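Local coordinates for protein putative lipase/esterase (Lactobacillus plantarum WCFS1, PDB 3BXP) that probably hydrolyses carboxylic esters, as a putative carboxylesterase with the alpha/beta-hydrolase fold, at residues Arg60-Ala63 with His67-Val70; Leu71-Ile76 with Phe116-His121; Asn127-Gln132 with Thr137-Asp142; Gln215-Leu218 with Ala223-Tyr226. All blocks are in the same frame, centred on the assembly; numbering follows the deposited sequence.

Contact 1. Residues Arg60-Ala63 with His67-Val70; sequences RMMA and HTVV
Met62 on the last turn of helix 54-63 and His67 at the start of strand 67-72 bring the two backbones closest, their CA atoms 5.9 Å apart. Three intervening residues reverse the chain, so that one flank of the helix lies against the beginning of the strand. No hydrogen bond links the two segments, and the contact is made by side chains. Met62, modelled as selenomethionine, supplies the flexible apolar arm. Its CG rests against CG2 of Thr68 at 3.4 Å, tighter than usual for two carbons, and its SE passes 3.4 Å from Thr68 OG1. The chain then bends at its last torsion (chi3 75°), bringing CE to 4.4 Å from the CA of His67. Thr68 meets this arm with both branches: chi1 of 67° holds OG1 between the residue's own N and carbonyl carbon, while CG2 lies beside the N. That hydroxyl is buried with no polar partner in the model, so it serves here mainly as a compact surface, and the beta-branched residue suits an extended strand. Met61 adds a looser touch, CB to Thr68 CG2 at 4.4 Å, before its end turns off toward Pro260 and Leu264 of helix 258-269. His67 points its CB away from the helix, and its ring nitrogens bond to Leu23 N and His105 O. Helix 54-63 is thus seated on the sheet as the connection of a beta-alpha-beta unit, strand 35-41, helix 54-63, strand 67-72, the repeating element of an alpha/beta-hydrolase fold.

Contact 2. Residues Leu71-Ile76 with Phe116-His121; sequences LNYQLI and FSAGGH
Tyr73 OH stands 3.2 Å from Gly119 N and yet makes no hydrogen bond with it, because the angle is poor. That N-H instead points to Phe116 O in a weak bond inside the turn. The turn fits the nucleophile elbow of alpha/beta hydrolases, a GxSxG pattern in which Ser117, with positive phi (48°), has the strained backbone expected at the strand-to-helix corner and is probably the nucleophile. Small residues suit what follows. Gly119 lets the tyrosine ring come close at an oblique tilt, with Tyr73 CE2 3.8 Å from Gly119 CA; a CB on Gly119 would lie 3.5 Å from Tyr73 CE2 and be crowded by Phe116 O. One on Gly120 would clash with Ser117 O. Ala118 offers just a methyl, its CB 3.5 Å from Tyr73 OH. Chi1 of 56° places the ring between the backbone N and carbonyl carbon of Tyr73, directing it across to the start of helix 118-129. The hydroxyl bonds to Pro42 O, and His49 meets the ring edge-to-face. A phenylalanine in place of Tyr73 would probably leave the Pro42 carbonyl without its donor and open a gap beside the Ala118 methyl. Next along the chain, Gln74 folds back on its neighbour: NE2 gives a nearly straight bond (171°) to Leu75 O at 3.0 Å, meeting a lone pair in the carbonyl plane.

Contact 3. Residues Asn127-Gln132 with Thr137-Asp142; sequences NGVATQ and TRYHLD
Leu141 reaches across to Val129 and Ala130 with one branch. Its CB points toward helix 118-129 without touching it. Chi1 of -62° sets CG beside the backbone N and anti to the carbonyl carbon, and this carries the fork toward the helix end. The tip CD1 makes the contact: it lies 3.6 Å from Val129 CG1, 3.9 Å from Ala130 CA and 4.0 Å from Ala130 CB. This one methyl touches two consecutive residues, and the small alanine permits the close approach of the leucine. The chain is brought round for this by a Schellman motif that ends helix 133-138. His140, at the positive phi of 62°, is its C-prime residue; its N bonds to Thr137 O and Leu141 N to Arg136 O. The side chain of Val129 crosses those of Leu141 and Tyr139 at about a right angle, and its CG1 also touches Tyr139 CD2 at 3.7 Å, lying oblique to the ring. Arg138 CG sits over the centre of one face of the Tyr139 ring, 4.0 Å above its plane. The aromatic suits a buried place with a polar end, for beyond the apolar ring the hydroxyl bonds to Asp177 OD2.

Contact 4. Residues Gln215-Leu218 with Ala223-Tyr226; sequences QAML and ATAY
Met217 and Thr224 cross obliquely, the selenoether arm of a selenomethionine from the helix folding round the hydroxyl of a strand residue. They join the last two elements of a beta-alpha-beta unit, strand 194-199, helix 208-219 and strand 224-229, whose final strand is the outermost of the sheet within this chain. Each residue directs its CB toward the other segment, across a CA separation of 6.9 Å. Thr224 OG1 comes to 3.2 Å from Met217 CB, a close approach of oxygen to methylene. Met217 then bends twice, at chi2 (-74°) and again at chi3, so that its terminal CE returns to 3.8 Å from the same OG1 while CG lies at 3.9 Å. A flexible, unbranched side chain suits this curled path. On the strand side, the first torsion of Thr224 (-56°) places OG1 beside its own N, where it bonds to Val222 O. That bond satisfies the hydroxyl, which can therefore lie in apolar surroundings. Ala223 and Ala225 carry their CB atoms away from the helix. On the second subunit, Phe229 packs against Ala225 and Pro207 against Leu218. The sheet runs on across the interface: Tyr226 pairs in an antiparallel ladder with a strand of the second subunit. Back within the chain, the curled arm finishes beside the strand's backbone, where Met217 CE ends 4.3 Å from Ala223 O.

How the contacts relate
All four contacts are largely buried; contact 2 lies nearest the middle, its centre about 9 Å from the chain's, against about 16 Å for the centres of contacts 3 and 4. Contacts 1 and 4 are alike in kind: each seats the helix of a beta-alpha-beta unit on its following strand by a methionine laid against a threonine, one hydroxyl lacking a partner and the other bonded. Contact 2 shares strand 67-72 with contact 1 and helix 118-129 with contact 3, and its glycines serve a probable catalytic turn. Contact 3 is apolar packing between helix ends, yet its Asn127 ND2 lies 4.1 Å from Met217 CE of contact 4, which also borders the second subunit.

Contact 1. Residues Arg60-Ala63 with His67-Val70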
loop_
_atom_site.group_PDB
_atom_site.type_symbol
_atom_site.label_atom_id
_atom_site.label_comp_id
_atom_site.label_asym_id
_atom_site.label_seq_id
_atom_site.Cartn_x
_atom_site.Cartn_y
_atom_site.Cartn_z
ATOM N N ARG B 60 -0.310 -3.425 22.108
ATOM C CA ARG B 60 0.014 -4.452 21.100
ATOM C C ARG B 60 1.523 -4.457 20.817
ATOM O O ARG B 60 2.154 -5.512 20.751
ATOM C CB ARG B 60 -0.782 -4.193 19.814
ATOM C CG ARG B 60 -0.569 -5.192 18.669
ATOM C CD ARG B 60 -0.870 -6.605 19.088
ATOM N NE ARG B 60 -0.380 -7.656 18.182
ATOM C CZ ARG B 60 0.752 -8.337 18.355
ATOM N NH1 ARG B 60 1.575 -8.031 19.345
ATOM N NH2 ARG B 60 1.084 -9.321 17.518
HETATM N N MSE B 61 2.096 -3.269 20.684
HETATM C CA MSE B 61 3.521 -3.153 20.302
HETATM C C MSE B 61 4.374 -3.694 21.432
HETATM O O MSE B 61 5.303 -4.467 21.200
HETATM C CB MSE B 61 3.910 -1.720 19.956
HETATM C CG MSE B 61 3.418 -1.283 18.570
HETATM SE SE MSE B 61 3.362 -2.460 16.999
HETATM C CE MSE B 61 1.791 -3.520 17.410
HETATM N N MSE B 62 4.010 -3.361 22.662
HETATM C CA MSE B 62 4.742 -3.877 23.815
HETATM C C MSE B 62 4.697 -5.381 23.903
HETATM O O MSE B 62 5.712 -5.995 24.240
HETATM C CB MSE B 62 4.266 -3.256 25.096
HETATM C CG MSE B 62 4.589 -1.788 25.048
HETATM SE SE MSE B 62 4.263 -1.005 26.667
HETATM C CE MSE B 62 5.829 -1.698 27.614
ATOM N N ALA B 63 3.532 -5.972 23.606
ATOM C CA ALA B 63 3.397 -7.424 23.698
ATOM C C ALA B 63 4.357 -8.095 22.736
ATOM O O ALA B 63 4.691 -9.290 22.898
ATOM C CB ALA B 63 1.932 -7.874 23.425
ATOM N N HIS B 67 9.707 -1.458 24.335
ATOM C CA HIS B 67 9.290 -0.354 25.205
ATOM C C HIS B 67 8.439 0.626 24.371
ATOM O O HIS B 67 8.562 0.627 23.139
ATOM C CB HIS B 67 10.492 0.420 25.640
ATOM C CG HIS B 67 11.499 -0.322 26.432
ATOM N ND1 HIS B 67 11.234 -0.864 27.669
ATOM C CD2 HIS B 67 12.818 -0.526 26.191
ATOM C CE1 HIS B 67 12.360 -1.367 28.159
ATOM N NE2 HIS B 67 13.332 -1.170 27.285
ATOM N N THR B 68 7.594 1.419 25.042
ATOM C CA THR B 68 6.938 2.506 24.333
ATOM C C THR B 68 6.953 3.763 25.137
ATOM O O THR B 68 6.905 3.743 26.352
ATOM C CB THR B 68 5.524 2.132 23.895
ATOM O OG1 THR B 68 4.670 1.974 25.033
ATOM C CG2 THR B 68 5.561 0.859 23.064
ATOM N N VAL B 69 7.032 4.888 24.429
ATOM C CA VAL B 69 6.935 6.229 25.072
ATOM C C VAL B 69 5.913 6.998 24.268
ATOM O O VAL B 69 5.980 7.006 23.036
ATOM C CB VAL B 69 8.295 7.002 25.070
ATOM C CG1 VAL B 69 8.147 8.529 25.503
ATOM C CG2 VAL B 69 9.371 6.289 25.968
ATOM N N VAL B 70 4.960 7.631 24.943
ATOM C CA VAL B 70 4.007 8.516 24.264
ATOM C C VAL B 70 4.421 9.937 24.500
ATOM O O VAL B 70 4.686 10.307 25.638
ATOM C CB VAL B 70 2.553 8.256 24.757
ATOM C CG1 VAL B 70 1.590 9.256 24.063
ATOM C CG2 VAL B 70 2.139 6.761 24.478
#

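Contact 2. Residues Leu71-Ile76 with Phe116-His121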
loop_
_atom_site.group_PDB
_atom_site.type_symbol
_atom_site.label_atom_id
_atom_site.label_comp_id
_atom_site.label_asym_id
_atom_site.label_seq_id
_atom_site.Cartn_x
_atom_site.Cartn_y
_atom_site.Cartn_z
ATOM N N LEU B 71 4.554 10.683 23.394
ATOM C CA LEU B 71 5.055 12.059 23.332
ATOM C C LEU B 71 3.900 12.991 23.003
ATOM O O LEU B 71 3.381 12.966 21.909
ATOM C CB LEU B 71 6.148 12.199 22.287
ATOM C CG LEU B 71 6.441 13.696 21.952
ATOM C CD1 LEU B 71 6.828 14.565 23.144
ATOM C CD2 LEU B 71 7.499 13.678 20.820
ATOM N N ASN B 72 3.459 13.759 23.993
ATOM C CA ASN B 72 2.420 14.736 23.804
ATOM C C ASN B 72 3.001 16.055 23.308
ATOM O O ASN B 72 3.246 16.922 24.064
ATOM C CB ASN B 72 1.666 14.914 25.121
ATOM C CG ASN B 72 0.523 13.886 25.334
ATOM O OD1 ASN B 72 0.293 12.959 24.554
ATOM N ND2 ASN B 72 -0.238 14.113 26.392
ATOM N N TYR B 73 3.232 16.130 22.017
ATOM C CA TYR B 73 3.971 17.229 21.361
ATOM C C TYR B 73 3.124 18.515 21.384
ATOM O O TYR B 73 1.901 18.509 21.580
ATOM C CB TYR B 73 4.392 16.801 19.933
ATOM C CG TYR B 73 3.178 16.375 19.164
ATOM C CD1 TYR B 73 2.339 17.328 18.617
ATOM C CD2 TYR B 73 2.820 15.023 19.033
ATOM C CE1 TYR B 73 1.156 16.981 17.946
ATOM C CE2 TYR B 73 1.623 14.657 18.382
ATOM C CZ TYR B 73 0.798 15.632 17.853
ATOM O OH TYR B 73 -0.396 15.265 17.244
ATOM N N GLN B 74 3.796 19.628 21.136
ATOM C CA GLN B 74 3.156 20.936 21.118
ATOM C C GLN B 74 1.887 20.984 20.284
ATOM O O GLN B 74 1.877 20.625 19.093
ATOM C CB GLN B 74 4.154 21.930 20.535
ATOM C CG GLN B 74 3.779 23.335 20.644
ATOM C CD GLN B 74 3.650 23.772 22.066
ATOM O OE1 GLN B 74 4.595 23.670 22.834
ATOM N NE2 GLN B 74 2.476 24.268 22.438
ATOM N N LEU B 75 0.858 21.599 20.855
ATOM C CA LEU B 75 -0.408 21.811 20.148
ATOM C C LEU B 75 -0.601 23.312 19.933
ATOM O O LEU B 75 0.198 24.149 20.415
ATOM C CB LEU B 75 -1.578 21.318 20.996
ATOM C CG LEU B 75 -1.535 19.856 21.389
ATOM C CD1 LEU B 75 -2.676 19.537 22.353
ATOM C CD2 LEU B 75 -1.534 19.022 20.087
ATOM N N ILE B 76 -1.678 23.648 19.232
ATOM C CA ILE B 76 -1.927 25.068 18.882
ATOM C C ILE B 76 -2.656 25.764 20.038
ATOM O O ILE B 76 -2.919 26.925 19.973
ATOM C CB ILE B 76 -2.693 25.263 17.522
ATOM C CG1 ILE B 76 -4.105 24.691 17.554
ATOM C CG2 ILE B 76 -1.969 24.672 16.339
ATOM C CD1 ILE B 76 -4.960 25.256 16.416
ATOM N N PHE B 116 0.478 9.082 14.228
ATOM C CA PHE B 116 -0.894 8.862 13.728
ATOM C C PHE B 116 -1.512 10.233 13.429
ATOM O O PHE B 116 -1.338 11.136 14.216
ATOM C CB PHE B 116 -1.634 8.007 14.786
ATOM C CG PHE B 116 -0.945 6.677 15.005
ATOM C CD1 PHE B 116 -1.177 5.595 14.134
ATOM C CD2 PHE B 116 0.030 6.524 15.961
ATOM C CE1 PHE B 116 -0.491 4.433 14.286
ATOM C CE2 PHE B 116 0.750 5.344 16.075
ATOM C CZ PHE B 116 0.455 4.297 15.235
ATOM N N SER B 117 -2.271 10.383 12.318
ATOM C CA SER B 117 -2.927 11.703 12.000
ATOM C C SER B 117 -1.939 12.854 12.131
ATOM O O SER B 117 -0.859 12.857 11.495
ATOM C CB SER B 117 -4.149 11.914 12.944
ATOM O OG SER B 117 -4.740 13.187 12.799
ATOM N N ALA B 118 -2.274 13.856 12.955
ATOM C CA ALA B 118 -1.359 14.984 13.177
ATOM C C ALA B 118 0.064 14.604 13.671
ATOM O O ALA B 118 1.084 15.206 13.268
ATOM C CB ALA B 118 -2.030 15.974 14.187
ATOM N N GLY B 119 0.167 13.601 14.521
ATOM C CA GLY B 119 1.426 13.078 14.933
ATOM C C GLY B 119 2.255 12.466 13.834
ATOM O O GLY B 119 3.501 12.424 13.904
ATOM N N GLY B 120 1.543 11.994 12.820
ATOM C CA GLY B 120 2.165 11.487 11.612
ATOM C C GLY B 120 2.883 12.643 10.925
ATOM O O GLY B 120 3.944 12.435 10.335
ATOM N N HIS B 121 2.327 13.851 11.021
ATOM C CA HIS B 121 3.010 15.010 10.408
ATOM C C HIS B 121 4.298 15.274 11.145
ATOM O O HIS B 121 5.349 15.445 10.553
ATOM C CB HIS B 121 2.157 16.220 10.392
ATOM C CG HIS B 121 2.693 17.306 9.532
ATOM N ND1 HIS B 121 3.490 18.331 10.022
ATOM C CD2 HIS B 121 2.610 17.502 8.200
ATOM C CE1 HIS B 121 3.795 19.150 9.029
ATOM N NE2 HIS B 121 3.272 18.670 7.914
#

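Contact 3. Residues Asn127-Gln132 with Thr137-Asp142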
loop_
_atom_site.group_PDB
_atom_site.type_symbol
_atom_site.label_atom_id
_atom_site.label_comp_id
_atom_site.label_asym_id
_atom_site.label_seq_id
_atom_site.Cartn_x
_atom_site.Cartn_y
_atom_site.Cartn_z
ATOM N N ASN B 127 11.484 12.862 10.197
ATOM C CA ASN B 127 12.221 11.877 9.419
ATOM C C ASN B 127 13.051 12.583 8.337
ATOM O O ASN B 127 14.169 12.154 7.974
ATOM C CB ASN B 127 11.294 10.811 8.821
ATOM C CG ASN B 127 12.049 9.579 8.400
ATOM O OD1 ASN B 127 13.135 9.293 8.930
ATOM N ND2 ASN B 127 11.522 8.849 7.419
ATOM N N GLY B 128 12.516 13.686 7.843
ATOM C CA GLY B 128 13.192 14.511 6.835
ATOM C C GLY B 128 14.251 15.454 7.361
ATOM O O GLY B 128 15.385 15.452 6.941
ATOM N N VAL B 129 13.847 16.275 8.301
ATOM C CA VAL B 129 14.719 17.228 8.976
ATOM C C VAL B 129 15.897 16.621 9.757
ATOM O O VAL B 129 17.021 17.107 9.656
ATOM C CB VAL B 129 13.880 18.089 9.955
ATOM C CG1 VAL B 129 14.763 18.985 10.826
ATOM C CG2 VAL B 129 12.898 18.920 9.170
ATOM N N ALA B 130 15.615 15.585 10.543
ATOM C CA ALA B 130 16.584 15.003 11.486
ATOM C C ALA B 130 17.679 14.213 10.760
ATOM O O ALA B 130 18.638 13.820 11.404
ATOM C CB ALA B 130 15.905 14.082 12.577
ATOM N N THR B 131 17.504 13.994 9.446
ATOM C CA THR B 131 18.382 13.134 8.652
ATOM C C THR B 131 19.132 13.962 7.610
ATOM O O THR B 131 19.877 13.429 6.764
ATOM C CB THR B 131 17.590 11.957 7.949
ATOM O OG1 THR B 131 16.552 12.516 7.158
ATOM C CG2 THR B 131 17.012 10.920 8.928
ATOM N N GLN B 132 18.958 15.280 7.676
ATOM C CA GLN B 132 19.734 16.246 6.842
ATOM C C GLN B 132 20.524 17.238 7.703
ATOM O O GLN B 132 19.944 18.038 8.434
ATOM C CB GLN B 132 18.803 17.055 5.950
ATOM C CG GLN B 132 18.097 16.243 4.957
ATOM C CD GLN B 132 17.101 17.028 4.154
ATOM O OE1 GLN B 132 17.447 18.033 3.554
ATOM N NE2 GLN B 132 15.861 16.550 4.102
ATOM N N THR B 137 20.597 21.690 11.790
ATOM C CA THR B 137 21.239 22.866 12.334
ATOM C C THR B 137 20.177 23.921 12.430
ATOM O O THR B 137 19.948 24.514 13.481
ATOM C CB THR B 137 22.401 23.366 11.478
ATOM O OG1 THR B 137 23.496 22.454 11.592
ATOM C CG2 THR B 137 22.853 24.728 11.970
ATOM N N ARG B 138 19.466 24.076 11.330
ATOM C CA ARG B 138 18.469 25.120 11.227
ATOM C C ARG B 138 17.411 25.023 12.307
ATOM O O ARG B 138 16.874 26.033 12.739
ATOM C CB ARG B 138 17.792 25.051 9.868
ATOM C CG ARG B 138 16.675 26.040 9.681
ATOM C CD ARG B 138 15.850 25.660 8.454
ATOM N NE ARG B 138 16.614 25.850 7.232
ATOM C CZ ARG B 138 16.737 27.021 6.621
ATOM N NH1 ARG B 138 16.135 28.091 7.126
ATOM N NH2 ARG B 138 17.456 27.120 5.508
ATOM N N TYR B 139 17.091 23.793 12.723
ATOM C CA TYR B 139 15.968 23.552 13.665
ATOM C C TYR B 139 16.511 23.114 15.023
ATOM O O TYR B 139 15.783 22.630 15.910
ATOM C CB TYR B 139 14.967 22.534 13.079
ATOM C CG TYR B 139 14.200 23.138 11.915
ATOM C CD1 TYR B 139 13.257 24.153 12.112
ATOM C CD2 TYR B 139 14.409 22.702 10.648
ATOM C CE1 TYR B 139 12.580 24.721 11.058
ATOM C CE2 TYR B 139 13.735 23.245 9.579
ATOM C CZ TYR B 139 12.824 24.267 9.781
ATOM O OH TYR B 139 12.135 24.815 8.713
ATOM N N HIS B 140 17.818 23.310 15.159
ATOM C CA HIS B 140 18.493 23.170 16.426
ATOM C C HIS B 140 18.413 21.768 16.984
ATOM O O HIS B 140 18.244 21.635 18.187
ATOM C CB HIS B 140 17.879 24.161 17.426
ATOM C CG HIS B 140 17.889 25.587 16.943
ATOM N ND1 HIS B 140 18.971 26.425 17.111
ATOM C CD2 HIS B 140 16.960 26.304 16.268
ATOM C CE1 HIS B 140 18.702 27.602 16.572
ATOM N NE2 HIS B 140 17.488 27.555 16.052
ATOM N N LEU B 141 18.527 20.747 16.128
ATOM C CA LEU B 141 18.355 19.338 16.516
ATOM C C LEU B 141 19.701 18.700 16.817
ATOM O O LEU B 141 19.805 17.532 17.236
ATOM C CB LEU B 141 17.653 18.500 15.434
ATOM C CG LEU B 141 16.226 18.833 15.011
ATOM C CD1 LEU B 141 15.634 17.761 14.055
ATOM C CD2 LEU B 141 15.351 19.119 16.235
ATOM N N ASP B 142 20.753 19.456 16.563
ATOM C CA ASP B 142 22.105 18.944 16.751
ATOM C C ASP B 142 22.557 19.167 18.197
ATOM O O ASP B 142 23.693 18.892 18.559
ATOM C CB ASP B 142 23.071 19.567 15.729
ATOM C CG ASP B 142 23.027 21.091 15.712
ATOM O OD1 ASP B 142 22.443 21.702 16.634
ATOM O OD2 ASP B 142 23.601 21.676 14.767
#

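Contact 4. Residues Gln215-Leu218 with Ala223-Tyr226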
loop_
_atom_site.group_PDB
_atom_site.type_symbol
_atom_site.label_atom_id
_atom_site.label_comp_id
_atom_site.label_asym_id
_atom_site.label_seq_id
_atom_site.Cartn_x
_atom_site.Cartn_y
_atom_site.Cartn_z
ATOM N N GLN B 215 5.126 8.401 -2.395
ATOM C CA GLN B 215 5.695 8.732 -3.686
ATOM C C GLN B 215 7.122 9.194 -3.525
ATOM O O GLN B 215 8.025 8.757 -4.216
ATOM C CB GLN B 215 4.852 9.810 -4.363
ATOM C CG GLN B 215 5.463 10.429 -5.616
ATOM C CD GLN B 215 6.437 11.566 -5.336
ATOM O OE1 GLN B 215 6.213 12.397 -4.449
ATOM N NE2 GLN B 215 7.522 11.602 -6.093
ATOM N N ALA B 216 7.318 10.081 -2.563
ATOM C CA ALA B 216 8.622 10.770 -2.407
ATOM C C ALA B 216 9.663 9.793 -1.900
ATOM O O ALA B 216 10.820 9.837 -2.300
ATOM C CB ALA B 216 8.486 11.966 -1.402
HETATM N N MSE B 217 9.244 8.926 -0.983
HETATM C CA MSE B 217 10.151 7.933 -0.469
HETATM C C MSE B 217 10.610 6.989 -1.550
HETATM O O MSE B 217 11.818 6.656 -1.618
HETATM C CB MSE B 217 9.489 7.109 0.645
HETATM C CG MSE B 217 9.284 7.875 1.889
HETATM SE SE MSE B 217 10.857 8.242 2.957
HETATM C CE MSE B 217 10.767 6.694 4.064
ATOM N N LEU B 218 9.655 6.540 -2.369
ATOM C CA LEU B 218 9.951 5.608 -3.439
ATOM C C LEU B 218 10.804 6.325 -4.476
ATOM O O LEU B 218 11.679 5.715 -5.105
ATOM C CB LEU B 218 8.669 5.058 -4.104
ATOM C CG LEU B 218 7.768 4.089 -3.342
ATOM C CD1 LEU B 218 6.379 3.967 -4.029
ATOM C CD2 LEU B 218 8.437 2.745 -3.215
ATOM N N ALA B 223 13.757 2.557 1.685
ATOM C CA ALA B 223 12.968 1.385 2.049
ATOM C C ALA B 223 11.609 1.790 2.628
ATOM O O ALA B 223 11.508 2.500 3.641
ATOM C CB ALA B 223 13.669 0.512 3.032
ATOM N N THR B 224 10.553 1.289 2.013
ATOM C CA THR B 224 9.209 1.754 2.341
ATOM C C THR B 224 8.207 0.617 2.098
ATOM O O THR B 224 8.289 -0.094 1.085
ATOM C CB THR B 224 8.781 2.966 1.468
ATOM O OG1 THR B 224 9.727 4.021 1.587
ATOM C CG2 THR B 224 7.392 3.517 1.861
ATOM N N ALA B 225 7.278 0.425 3.044
ATOM C CA ALA B 225 6.058 -0.364 2.799
ATOM C C ALA B 225 4.856 0.566 2.925
ATOM O O ALA B 225 4.867 1.516 3.718
ATOM C CB ALA B 225 5.910 -1.546 3.792
ATOM N N TYR B 226 3.803 0.249 2.187
ATOM C CA TYR B 226 2.590 1.039 2.195
ATOM C C TYR B 226 1.375 0.150 1.998
ATOM O O TYR B 226 1.320 -0.666 1.038
ATOM C CB TYR B 226 2.634 2.061 1.054
ATOM C CG TYR B 226 1.413 2.954 0.883
ATOM C CD1 TYR B 226 0.826 3.553 1.955
ATOM C CD2 TYR B 226 0.914 3.267 -0.384
ATOM C CE1 TYR B 226 -0.261 4.415 1.809
ATOM C CE2 TYR B 226 -0.151 4.150 -0.535
ATOM C CZ TYR B 226 -0.720 4.718 0.559
ATOM O OH TYR B 226 -1.775 5.589 0.410
#